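Local coordinates for protein probable chitinase A (Chromobacterium violaceum, PDB 4TX8) that probably hydrolyses chitin as an endo-acting chitinase of glycoside hydrolase family 18, and also carries a carbohydrate-binding module, at residues V102-H107 / W133-V138; V345-P350 / D364-A369. One frame throughout, in Å; residues are numbered along the deposited sequence.

Contact 1 (V102-H107 / W133-V138)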
# COMPACT_ATOMS: atom_id res chain seq x y z
N VAL A 102 -10.73 9.59 10.38
CA VAL A 102 -9.53 10.09 11.02
C VAL A 102 -8.84 11.09 10.09
O VAL A 102 -8.75 10.85 8.89
CB VAL A 102 -8.57 8.93 11.35
CG1 VAL A 102 -7.49 9.39 12.33
CG2 VAL A 102 -9.34 7.76 11.92
N PRO A 103 -8.39 12.22 10.64
CA PRO A 103 -7.73 13.23 9.81
C PRO A 103 -6.34 12.80 9.33
O PRO A 103 -5.46 12.55 10.15
CB PRO A 103 -7.62 14.45 10.74
CG PRO A 103 -8.62 14.20 11.83
CD PRO A 103 -8.64 12.71 12.00
N PHE A 104 -6.16 12.72 8.01
CA PHE A 104 -4.82 12.55 7.44
C PHE A 104 -4.79 13.21 6.07
O PHE A 104 -5.81 13.74 5.62
CB PHE A 104 -4.41 11.06 7.39
CG PHE A 104 -5.28 10.19 6.51
CD1 PHE A 104 -6.57 9.84 6.90
CD2 PHE A 104 -4.79 9.69 5.32
CE1 PHE A 104 -7.35 9.03 6.10
CE2 PHE A 104 -5.57 8.87 4.51
CZ PHE A 104 -6.85 8.55 4.90
N ALA A 105 -3.63 13.21 5.42
CA ALA A 105 -3.41 13.99 4.19
C ALA A 105 -4.55 13.84 3.19
O ALA A 105 -4.88 12.73 2.78
CB ALA A 105 -2.09 13.61 3.54
N LYS A 106 -5.17 14.97 2.83
CA LYS A 106 -6.30 14.99 1.92
C LYS A 106 -5.97 14.25 0.63
O LYS A 106 -6.75 13.42 0.15
CB LYS A 106 -6.72 16.43 1.60
CG LYS A 106 -7.94 16.55 0.71
CD LYS A 106 -8.25 18.00 0.36
CE LYS A 106 -9.50 18.11 -0.50
NZ LYS A 106 -9.73 19.50 -0.98
N HIS A 107 -4.80 14.55 0.07
CA HIS A 107 -4.30 13.82 -1.08
C HIS A 107 -3.03 13.10 -0.66
O HIS A 107 -1.95 13.68 -0.63
CB HIS A 107 -4.07 14.76 -2.26
CG HIS A 107 -5.29 15.53 -2.65
ND1 HIS A 107 -5.30 16.90 -2.77
CD2 HIS A 107 -6.55 15.11 -2.93
CE1 HIS A 107 -6.51 17.30 -3.12
NE2 HIS A 107 -7.29 16.24 -3.22
N TRP A 133 6.05 10.73 1.91
CA TRP A 133 5.08 9.73 2.32
C TRP A 133 4.13 10.28 3.39
O TRP A 133 4.58 10.87 4.37
CB TRP A 133 5.79 8.48 2.84
CG TRP A 133 6.71 7.87 1.82
CD1 TRP A 133 8.06 8.04 1.73
CD2 TRP A 133 6.34 7.02 0.73
NE1 TRP A 133 8.56 7.33 0.66
CE2 TRP A 133 7.52 6.70 0.03
CE3 TRP A 133 5.13 6.48 0.29
CZ2 TRP A 133 7.52 5.87 -1.10
CZ3 TRP A 133 5.13 5.66 -0.83
CH2 TRP A 133 6.32 5.36 -1.51
N ASP A 134 2.83 10.08 3.20
CA ASP A 134 1.83 10.60 4.13
C ASP A 134 1.32 9.52 5.06
O ASP A 134 0.95 9.79 6.20
CB ASP A 134 0.66 11.21 3.36
CG ASP A 134 1.08 12.38 2.51
OD1 ASP A 134 1.64 13.35 3.07
OD2 ASP A 134 0.88 12.33 1.27
N VAL A 135 1.28 8.28 4.57
CA VAL A 135 0.92 7.15 5.41
C VAL A 135 1.98 6.07 5.26
O VAL A 135 2.25 5.59 4.16
CB VAL A 135 -0.47 6.57 5.06
CG1 VAL A 135 -0.81 5.42 6.00
CG2 VAL A 135 -1.54 7.65 5.14
N ILE A 136 2.60 5.72 6.38
CA ILE A 136 3.64 4.70 6.40
C ILE A 136 3.07 3.39 6.94
O ILE A 136 2.72 3.30 8.11
CB ILE A 136 4.84 5.14 7.26
CG1 ILE A 136 5.36 6.50 6.78
CG2 ILE A 136 5.93 4.09 7.22
CD1 ILE A 136 6.30 7.17 7.76
N VAL A 137 2.96 2.39 6.07
CA VAL A 137 2.35 1.13 6.45
C VAL A 137 3.40 0.07 6.75
O VAL A 137 4.08 -0.41 5.85
CB VAL A 137 1.41 0.60 5.36
CG1 VAL A 137 0.66 -0.61 5.87
CG2 VAL A 137 0.45 1.68 4.91
N VAL A 138 3.51 -0.29 8.03
CA VAL A 138 4.50 -1.26 8.47
C VAL A 138 4.12 -2.68 8.07
O VAL A 138 3.07 -3.19 8.46
CB VAL A 138 4.70 -1.18 10.00
CG1 VAL A 138 5.62 -2.29 10.47
CG2 VAL A 138 5.26 0.19 10.38
O HOH W 1 -0.96 12.01 6.51
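At the bottom of the (beta/alpha)8 barrel, Phe104 and Ala105 of the entry loop meet Asp134 and Val135, where strand 135-143 begins. The loop 102-107 leads into strand 108-114. In Phe104, ring atom CD2 lies 3.8 Å from Val135 CG2. The methyl approaches the ring obliquely. Val135 has CG1 anti to the backbone N (chi1 -178°), which leaves CG2 beside that N as the branch that reaches the ring. The side chain of Val135 also packs on Val110 and Val178 of the two neighbouring strands. Tyr251 meets the Phe104 ring edge-to-face, and Arg392 makes a cation-pi contact with it.

Ala105 packs on Asp134. Its CB lies 3.6 Å from Asp134 CG. The carboxylate also has a partner outside the loop: Asp134 OD2 accepts a hydrogen bond from the backbone N of Leu109. A water joins the two backbones. It accepts from Ala105 N at 3.1 Å and donates to Asp134 O at 2.9 Å. The loop meets the strand start through one water and light van der Waals packing, with 155 Å² buried in all. Phe104 lies among residues at the starts of several barrel strands. This is consistent with an N-terminal segment closing the bottom of a TIM barrel.

Contact 2 (V345-P350 / D364-A369); sequences VAFGVP and DTVAKA
Phe347 points its ring from strand 345-350 at helix 363-375, and the far end of the ring meets Val366 and Ala369. The two residues are one helical turn apart, so both reach the same ring. Val366 comes in at the ring edge, near the ring plane. Its CG1 is 4.1 Å from Phe347 CE1 and equally far from CZ. Ala369 approaches obliquely, with CB 4.0 Å from Phe347 CZ and 4.1 Å from CE2. CZ is therefore the atom that both methyls share.

Phe347 holds CG between its backbone N and carbonyl carbon (chi1 55°), which sets the ring with CE1, CZ and CE2 foremost against the helix. In Val366, CG1 is anti to the backbone N (chi1 171°) and is the branch that touches. The distances are those of ordinary van der Waals packing, and the three residues are buried.

Other parts of the barrel pack round the same side chains. Leu316 and Ser320 of helix 313-325 touch the Phe347 side chain, and Val394 of strand 393-397 touches both Phe347 and Val366. Val413 of helix 410-417 also packs on Val366. Thr365 and Lys368 of helix 363-375 hydrogen-bond a citrate that probably comes from the crystallisation liquor.

Strand 345-350 runs parallel to strand 393-397, and helix 363-375 comes between them in the chain. The contact is the strand-to-helix packing of a beta-alpha-beta crossover, the repeating element of the TIM barrel.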
# COMPACT_ATOMS: atom_id res chain seq x y z
N VAL A 345 -11.23 6.42 -1.00
CA VAL A 345 -10.75 5.62 -2.12
C VAL A 345 -9.42 6.12 -2.67
O VAL A 345 -9.23 7.32 -2.90
CB VAL A 345 -11.80 5.60 -3.26
CG1 VAL A 345 -11.32 4.72 -4.41
CG2 VAL A 345 -13.14 5.10 -2.74
N ALA A 346 -8.50 5.19 -2.86
CA ALA A 346 -7.22 5.46 -3.50
C ALA A 346 -6.91 4.28 -4.42
O ALA A 346 -7.61 3.27 -4.38
CB ALA A 346 -6.13 5.65 -2.46
N PHE A 347 -5.88 4.39 -5.26
CA PHE A 347 -5.50 3.24 -6.06
C PHE A 347 -4.07 2.78 -5.78
O PHE A 347 -3.17 3.60 -5.57
CB PHE A 347 -5.70 3.51 -7.56
CG PHE A 347 -5.01 4.75 -8.09
CD1 PHE A 347 -3.66 4.74 -8.39
CD2 PHE A 347 -5.74 5.91 -8.34
CE1 PHE A 347 -3.03 5.87 -8.90
CE2 PHE A 347 -5.12 7.04 -8.85
CZ PHE A 347 -3.77 7.02 -9.13
N GLY A 348 -3.88 1.47 -5.77
CA GLY A 348 -2.58 0.87 -5.49
C GLY A 348 -1.86 0.37 -6.72
O GLY A 348 -2.43 -0.34 -7.55
N VAL A 349 -0.59 0.74 -6.84
CA VAL A 349 0.23 0.41 -8.00
C VAL A 349 1.62 -0.06 -7.54
O VAL A 349 1.99 0.16 -6.40
CB VAL A 349 0.38 1.63 -8.94
CG1 VAL A 349 -0.97 2.00 -9.56
CG2 VAL A 349 0.96 2.81 -8.17
N PRO A 350 2.37 -0.73 -8.43
CA PRO A 350 3.77 -1.05 -8.10
C PRO A 350 4.64 0.20 -8.15
O PRO A 350 4.37 1.07 -8.98
CB PRO A 350 4.18 -2.05 -9.19
CG PRO A 350 2.88 -2.55 -9.75
CD PRO A 350 1.94 -1.40 -9.66
N ASP A 364 3.90 9.52 -14.84
CA ASP A 364 3.01 10.29 -15.71
C ASP A 364 1.61 9.69 -15.74
O ASP A 364 0.61 10.40 -15.66
CB ASP A 364 3.58 10.36 -17.13
CG ASP A 364 2.77 11.26 -18.04
OD1 ASP A 364 2.55 12.43 -17.68
OD2 ASP A 364 2.35 10.80 -19.13
N THR A 365 1.55 8.36 -15.86
CA THR A 365 0.28 7.64 -15.85
C THR A 365 -0.49 7.90 -14.56
O THR A 365 -1.70 8.15 -14.58
CB THR A 365 0.50 6.12 -16.02
OG1 THR A 365 0.85 5.84 -17.38
CG2 THR A 365 -0.77 5.35 -15.66
N VAL A 366 0.22 7.83 -13.43
CA VAL A 366 -0.39 8.11 -12.13
C VAL A 366 -0.94 9.54 -12.11
O VAL A 366 -2.08 9.76 -11.71
CB VAL A 366 0.61 7.92 -10.98
CG1 VAL A 366 0.03 8.42 -9.67
CG2 VAL A 366 1.01 6.45 -10.85
N ALA A 367 -0.13 10.49 -12.55
CA ALA A 367 -0.55 11.89 -12.58
C ALA A 367 -1.80 12.08 -13.43
O ALA A 367 -2.71 12.83 -13.05
CB ALA A 367 0.58 12.77 -13.10
N LYS A 368 -1.86 11.40 -14.57
CA LYS A 368 -3.02 11.48 -15.46
C LYS A 368 -4.28 10.95 -14.79
O LYS A 368 -5.35 11.56 -14.89
CB LYS A 368 -2.76 10.71 -16.75
CG LYS A 368 -2.09 11.52 -17.85
CD LYS A 368 -1.77 10.64 -19.05
CE LYS A 368 -2.96 9.78 -19.44
NZ LYS A 368 -2.58 8.69 -20.37
N ALA A 369 -4.16 9.82 -14.11
CA ALA A 369 -5.30 9.23 -13.41
C ALA A 369 -5.78 10.14 -12.28
O ALA A 369 -6.99 10.28 -12.06
CB ALA A 369 -4.93 7.85 -12.85

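In the fold
Contact 1 closes along the chain before contact 2 opens. Their centres are about 16 Å apart and their nearest atoms about 7 Å, so they do not touch. Both belong to the curled sheet of the barrel. By the shorter way round the barrel, strands 108-114 and 393-397 lie between strand 135-143 of contact 1 and strand 345-350 of contact 2. Contact 1 joins the entry loop to the start of a strand, whereas contact 2 packs a helix against the outside of the sheet. Arg392 relates the two: it hydrogen-bonds Ala105 O and pairs by backbone with Val345. Together they belong to the scaffold of the GH18 domain.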